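Ribonuclease VapC (Klebsiella pneumoniae, PDB 7BY3) is probably the toxin of a toxin-antitoxin system, a magnesium-dependent PIN-domain endoribonuclease. Local coordinates at residues 67-80 with 91-103. Numbering follows the deposited sequence.
Sequences INISQDIAERSVAL and AIILATAQLHRLE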
loop_
_atom_site.group_PDB
_atom_site.type_symbol
_atom_site.label_atom_id
_atom_site.label_comp_id
_atom_site.label_asym_id
_atom_site.label_seq_id
_atom_site.Cartn_x
_atom_site.Cartn_y
_atom_site.Cartn_z
ATOM N N ILE B 67 2.416 -9.746 2.027
ATOM C CA ILE B 67 2.309 -9.361 0.630
ATOM C C ILE B 67 2.206 -7.848 0.455
ATOM O O ILE B 67 1.263 -7.216 0.930
ATOM C CB ILE B 67 1.097 -10.042 -0.028
ATOM C CG1 ILE B 67 1.109 -11.542 0.283
ATOM C CG2 ILE B 67 1.095 -9.793 -1.526
ATOM C CD1 ILE B 67 -0.008 -12.320 -0.367
ATOM N N ASN B 68 3.192 -7.279 -0.232
ATOM C CA ASN B 68 3.225 -5.848 -0.504
ATOM C C ASN B 68 2.154 -5.434 -1.504
ATOM O O ASN B 68 1.650 -6.260 -2.266
ATOM C CB ASN B 68 4.601 -5.433 -1.034
ATOM C CG ASN B 68 5.734 -5.850 -0.119
ATOM O OD1 ASN B 68 5.598 -5.847 1.104
ATOM N ND2 ASN B 68 6.867 -6.209 -0.712
ATOM N N ILE B 69 1.808 -4.150 -1.498
ATOM C CA ILE B 69 0.886 -3.611 -2.487
ATOM C C ILE B 69 1.675 -3.080 -3.677
ATOM O O ILE B 69 2.432 -2.116 -3.559
ATOM C CB ILE B 69 0.004 -2.486 -1.906
ATOM C CG1 ILE B 69 -0.673 -2.953 -0.617
ATOM C CG2 ILE B 69 -1.035 -2.039 -2.926
ATOM C CD1 ILE B 69 -0.402 -2.058 0.565
ATOM N N SER B 70 1.489 -3.727 -4.820
ATOM C CA SER B 70 2.151 -3.330 -6.052
ATOM C C SER B 70 1.117 -2.879 -7.077
ATOM O O SER B 70 -0.071 -2.792 -6.770
ATOM C CB SER B 70 2.996 -4.475 -6.605
ATOM O OG SER B 70 2.182 -5.593 -6.909
ATOM N N GLN B 71 1.578 -2.588 -8.289
ATOM C CA GLN B 71 0.748 -1.945 -9.304
ATOM C C GLN B 71 -0.540 -2.700 -9.654
ATOM O O GLN B 71 -1.593 -2.082 -9.803
ATOM C CB GLN B 71 1.568 -1.720 -10.576
ATOM C CG GLN B 71 0.814 -0.992 -11.673
ATOM C CD GLN B 71 0.343 0.384 -11.241
ATOM O OE1 GLN B 71 1.144 1.234 -10.849
ATOM N NE2 GLN B 71 -0.963 0.609 -11.307
ATOM N N ASP B 72 -0.472 -4.019 -9.795
ATOM C CA ASP B 72 -1.662 -4.751 -10.222
ATOM C C ASP B 72 -2.483 -5.351 -9.079
ATOM O O ASP B 72 -3.522 -5.963 -9.319
ATOM C CB ASP B 72 -1.289 -5.836 -11.230
ATOM C CG ASP B 72 -1.362 -5.337 -12.664
ATOM O OD1 ASP B 72 -1.057 -4.147 -12.899
ATOM O OD2 ASP B 72 -1.741 -6.126 -13.556
ATOM N N ILE B 73 -2.029 -5.176 -7.843
ATOM C CA ILE B 73 -2.931 -5.335 -6.707
ATOM C C ILE B 73 -3.761 -4.065 -6.658
ATOM O O ILE B 73 -4.974 -4.099 -6.450
ATOM C CB ILE B 73 -2.192 -5.554 -5.372
ATOM C CG1 ILE B 73 -1.764 -7.015 -5.239
ATOM C CG2 ILE B 73 -3.080 -5.178 -4.196
ATOM C CD1 ILE B 73 -0.750 -7.254 -4.150
ATOM N N ALA B 74 -3.084 -2.943 -6.882
ATOM C CA ALA B 74 -3.733 -1.646 -6.981
ATOM C C ALA B 74 -4.737 -1.635 -8.124
ATOM O O ALA B 74 -5.811 -1.051 -8.009
ATOM C CB ALA B 74 -2.697 -0.551 -7.172
ATOM N N GLU B 75 -4.380 -2.288 -9.225
ATOM C CA GLU B 75 -5.253 -2.372 -10.390
ATOM C C GLU B 75 -6.556 -3.086 -10.050
ATOM O O GLU B 75 -7.645 -2.595 -10.348
ATOM C CB GLU B 75 -4.548 -3.100 -11.536
ATOM C CG GLU B 75 -4.994 -2.656 -12.910
ATOM C CD GLU B 75 -4.561 -1.242 -13.213
ATOM O OE1 GLU B 75 -3.339 -1.002 -13.288
ATOM O OE2 GLU B 75 -5.439 -0.370 -13.365
ATOM N N ARG B 76 -6.433 -4.250 -9.423
ATOM C CA ARG B 76 -7.591 -5.030 -9.010
ATOM C C ARG B 76 -8.371 -4.307 -7.918
ATOM O O ARG B 76 -9.600 -4.377 -7.870
ATOM C CB ARG B 76 -7.153 -6.412 -8.521
ATOM C CG ARG B 76 -8.287 -7.286 -8.014
ATOM C CD ARG B 76 -9.277 -7.610 -9.117
ATOM N NE ARG B 76 -8.653 -8.362 -10.199
ATOM C CZ ARG B 76 -8.424 -9.671 -10.164
ATOM N NH1 ARG B 76 -8.767 -10.381 -9.097
ATOM N NH2 ARG B 76 -7.850 -10.269 -11.197
ATOM N N SER B 77 -7.647 -3.606 -7.051
ATOM C CA SER B 77 -8.250 -2.918 -5.913
ATOM C C SER B 77 -9.252 -1.854 -6.346
ATOM O O SER B 77 -10.329 -1.736 -5.762
ATOM C CB SER B 77 -7.164 -2.285 -5.044
ATOM O OG SER B 77 -6.302 -3.275 -4.515
ATOM N N VAL B 78 -8.893 -1.080 -7.365
ATOM C CA VAL B 78 -9.769 -0.036 -7.889
ATOM C C VAL B 78 -11.043 -0.647 -8.469
ATOM O O VAL B 78 -12.144 -0.130 -8.271
ATOM C CB VAL B 78 -9.058 0.807 -8.971
ATOM C CG1 VAL B 78 -10.031 1.774 -9.627
ATOM C CG2 VAL B 78 -7.879 1.557 -8.370
ATOM N N ALA B 79 -10.881 -1.762 -9.172
ATOM C CA ALA B 79 -12.002 -2.457 -9.790
ATOM C C ALA B 79 -12.925 -3.080 -8.747
ATOM O O ALA B 79 -14.147 -2.990 -8.861
ATOM C CB ALA B 79 -11.494 -3.520 -10.746
ATOM N N LEU B 80 -12.341 -3.714 -7.734
ATOM C CA LEU B 80 -13.121 -4.373 -6.690
ATOM C C LEU B 80 -13.925 -3.382 -5.874
ATOM O O LEU B 80 -14.990 -3.706 -5.348
ATOM C CB LEU B 80 -12.214 -5.168 -5.754
ATOM C CG LEU B 80 -11.690 -6.500 -6.273
ATOM C CD1 LEU B 80 -10.752 -7.104 -5.253
ATOM C CD2 LEU B 80 -12.849 -7.434 -6.561
ATOM N N ALA B 91 -10.796 -3.301 -0.232
ATOM C CA ALA B 91 -10.597 -3.695 -1.622
ATOM C C ALA B 91 -9.182 -4.209 -1.867
ATOM O O ALA B 91 -8.981 -5.153 -2.628
ATOM C CB ALA B 91 -10.899 -2.525 -2.549
ATOM N N ILE B 92 -8.208 -3.586 -1.214
ATOM C CA ILE B 92 -6.807 -3.953 -1.389
ATOM C C ILE B 92 -6.519 -5.329 -0.791
ATOM O O ILE B 92 -5.805 -6.138 -1.385
ATOM C CB ILE B 92 -5.872 -2.898 -0.760
ATOM C CG1 ILE B 92 -6.003 -1.569 -1.507
ATOM C CG2 ILE B 92 -4.428 -3.366 -0.791
ATOM C CD1 ILE B 92 -5.305 -0.412 -0.835
ATOM N N ILE B 93 -7.092 -5.596 0.377
ATOM C CA ILE B 93 -6.914 -6.884 1.036
ATOM C C ILE B 93 -7.615 -7.992 0.247
ATOM O O ILE B 93 -7.104 -9.107 0.136
ATOM C CB ILE B 93 -7.434 -6.838 2.490
ATOM C CG1 ILE B 93 -6.458 -6.050 3.364
ATOM C CG2 ILE B 93 -7.600 -8.235 3.057
ATOM C CD1 ILE B 93 -6.954 -5.790 4.763
ATOM N N LEU B 94 -8.771 -7.674 -0.327
ATOM C CA LEU B 94 -9.490 -8.627 -1.166
ATOM C C LEU B 94 -8.761 -8.845 -2.492
ATOM O O LEU B 94 -8.723 -9.959 -3.011
ATOM C CB LEU B 94 -10.923 -8.151 -1.418
ATOM C CG LEU B 94 -11.815 -9.081 -2.246
ATOM C CD1 LEU B 94 -11.860 -10.474 -1.635
ATOM C CD2 LEU B 94 -13.218 -8.511 -2.380
ATOM N N ALA B 95 -8.181 -7.777 -3.033
ATOM C CA ALA B 95 -7.412 -7.860 -4.273
ATOM C C ALA B 95 -6.168 -8.716 -4.084
ATOM O O ALA B 95 -5.784 -9.481 -4.968
ATOM C CB ALA B 95 -7.028 -6.472 -4.753
ATOM N N THR B 96 -5.543 -8.573 -2.922
ATOM C CA THR B 96 -4.359 -9.345 -2.580
ATOM C C THR B 96 -4.684 -10.836 -2.516
ATOM O O THR B 96 -3.917 -11.669 -3.001
ATOM C CB THR B 96 -3.769 -8.877 -1.234
ATOM O OG1 THR B 96 -3.324 -7.521 -1.357
ATOM C CG2 THR B 96 -2.596 -9.749 -0.826
ATOM N N ALA B 97 -5.832 -11.165 -1.934
ATOM C CA ALA B 97 -6.263 -12.555 -1.814
ATOM C C ALA B 97 -6.539 -13.173 -3.180
ATOM O O ALA B 97 -6.087 -14.280 -3.469
ATOM C CB ALA B 97 -7.497 -12.652 -0.932
ATOM N N GLN B 98 -7.281 -12.450 -4.013
ATOM C CA GLN B 98 -7.641 -12.928 -5.344
ATOM C C GLN B 98 -6.421 -13.222 -6.207
ATOM O O GLN B 98 -6.315 -14.296 -6.797
ATOM C CB GLN B 98 -8.529 -11.910 -6.061
ATOM C CG GLN B 98 -9.900 -11.726 -5.453
ATOM C CD GLN B 98 -10.844 -11.003 -6.387
ATOM O OE1 GLN B 98 -10.420 -10.423 -7.385
ATOM N NE2 GLN B 98 -12.131 -11.033 -6.069
ATOM N N LEU B 99 -5.509 -12.257 -6.280
ATOM C CA LEU B 99 -4.333 -12.374 -7.133
ATOM C C LEU B 99 -3.494 -13.595 -6.770
ATOM O O LEU B 99 -2.964 -14.278 -7.645
ATOM C CB LEU B 99 -3.480 -11.107 -7.038
ATOM C CG LEU B 99 -4.027 -9.836 -7.696
ATOM C CD1 LEU B 99 -2.887 -8.939 -8.143
ATOM C CD2 LEU B 99 -4.943 -10.162 -8.865
ATOM N N HIS B 100 -3.381 -13.865 -5.475
ATOM C CA HIS B 100 -2.576 -14.981 -4.989
ATOM C C HIS B 100 -3.397 -16.244 -4.742
ATOM O O HIS B 100 -2.875 -17.233 -4.228
ATOM C CB HIS B 100 -1.829 -14.573 -3.721
ATOM C CG HIS B 100 -0.718 -13.605 -3.970
ATOM N ND1 HIS B 100 -0.919 -12.246 -4.077
ATOM C CD2 HIS B 100 0.612 -13.804 -4.157
ATOM C CE1 HIS B 100 0.235 -11.650 -4.309
ATOM N NE2 HIS B 100 1.177 -12.568 -4.360
ATOM N N ARG B 101 -4.677 -16.198 -5.103
ATOM C CA ARG B 101 -5.589 -17.331 -4.950
ATOM C C ARG B 101 -5.674 -17.797 -3.505
ATOM O O ARG B 101 -5.532 -18.985 -3.218
ATOM C CB ARG B 101 -5.169 -18.505 -5.837
ATOM C CG ARG B 101 -4.642 -18.119 -7.202
ATOM C CD ARG B 101 -3.645 -19.156 -7.677
ATOM N NE ARG B 101 -2.464 -19.176 -6.818
ATOM C CZ ARG B 101 -1.697 -20.243 -6.623
ATOM N NH1 ARG B 101 -1.984 -21.389 -7.225
ATOM N NH2 ARG B 101 -0.644 -20.164 -5.820
ATOM N N LEU B 102 -5.898 -16.857 -2.596
ATOM C CA LEU B 102 -6.042 -17.187 -1.186
ATOM C C LEU B 102 -7.470 -16.956 -0.718
ATOM O O LEU B 102 -8.157 -16.065 -1.213
ATOM C CB LEU B 102 -5.077 -16.360 -0.335
ATOM C CG LEU B 102 -3.648 -16.210 -0.853
ATOM C CD1 LEU B 102 -2.839 -15.335 0.086
ATOM C CD2 LEU B 102 -2.998 -17.567 -1.016
ATOM N N GLU B 103 -7.916 -17.765 0.234
ATOM C CA GLU B 103 -9.198 -17.528 0.873
ATOM C C GLU B 103 -9.062 -16.335 1.803
ATOM O O GLU B 103 -8.105 -16.250 2.570
ATOM C CB GLU B 103 -9.664 -18.760 1.649
ATOM C CG GLU B 103 -11.081 -18.653 2.186
ATOM C CD GLU B 103 -12.125 -18.926 1.122
ATOM O OE1 GLU B 103 -11.809 -19.640 0.149
ATOM O OE2 GLU B 103 -13.262 -18.429 1.256
HETATM O O HOH W 1 -1.354 -6.279 0.110
#
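Ile67 lays CD1 over the centre of one face of the His100 ring, a CH-pi contact 3.8 Å from the ring centroid and 10° off its normal. At the ring edge ND1 donates in plane to Thr96 O, fixing the rotation of the imidazole. The Arg76 guanidinium has Leu99 CD2 over one face, offset toward the rim, and Gln98 OE1 at its edge; the Arg76 NH1 to Gln98 OE1 distance, 2.4 Å, is doubtfully short. Arg76 CG, anti to the backbone N (chi1 178°), rests on Ala95 CB at 3.6 Å; bends at the next two bonds bring the guanidinium to Gln98 and Leu99. Ala95 is a knob among Ile73, Arg76, Ser77 and Leu80, while Ile73 and Leu80 fill holes on helix 88-99. With small Ser77 and Ala95 at the interface, the axes of segments 71-80 and 91-99 approach to 8.0 Å. One water donates to Ile67 O and Thr96 OG1. A Schellman motif with Arg101 as its C-prime residue ends helix 88-99. This PIN-domain pair lies beside Asp90, predicted to bind magnesium; Thr96 and Leu102 pack on Leu7 of strand 6-8, Ile69 and Ile92 on Ile39 of helix 38-50, and Ile67 bonds through its backbone to Ile36.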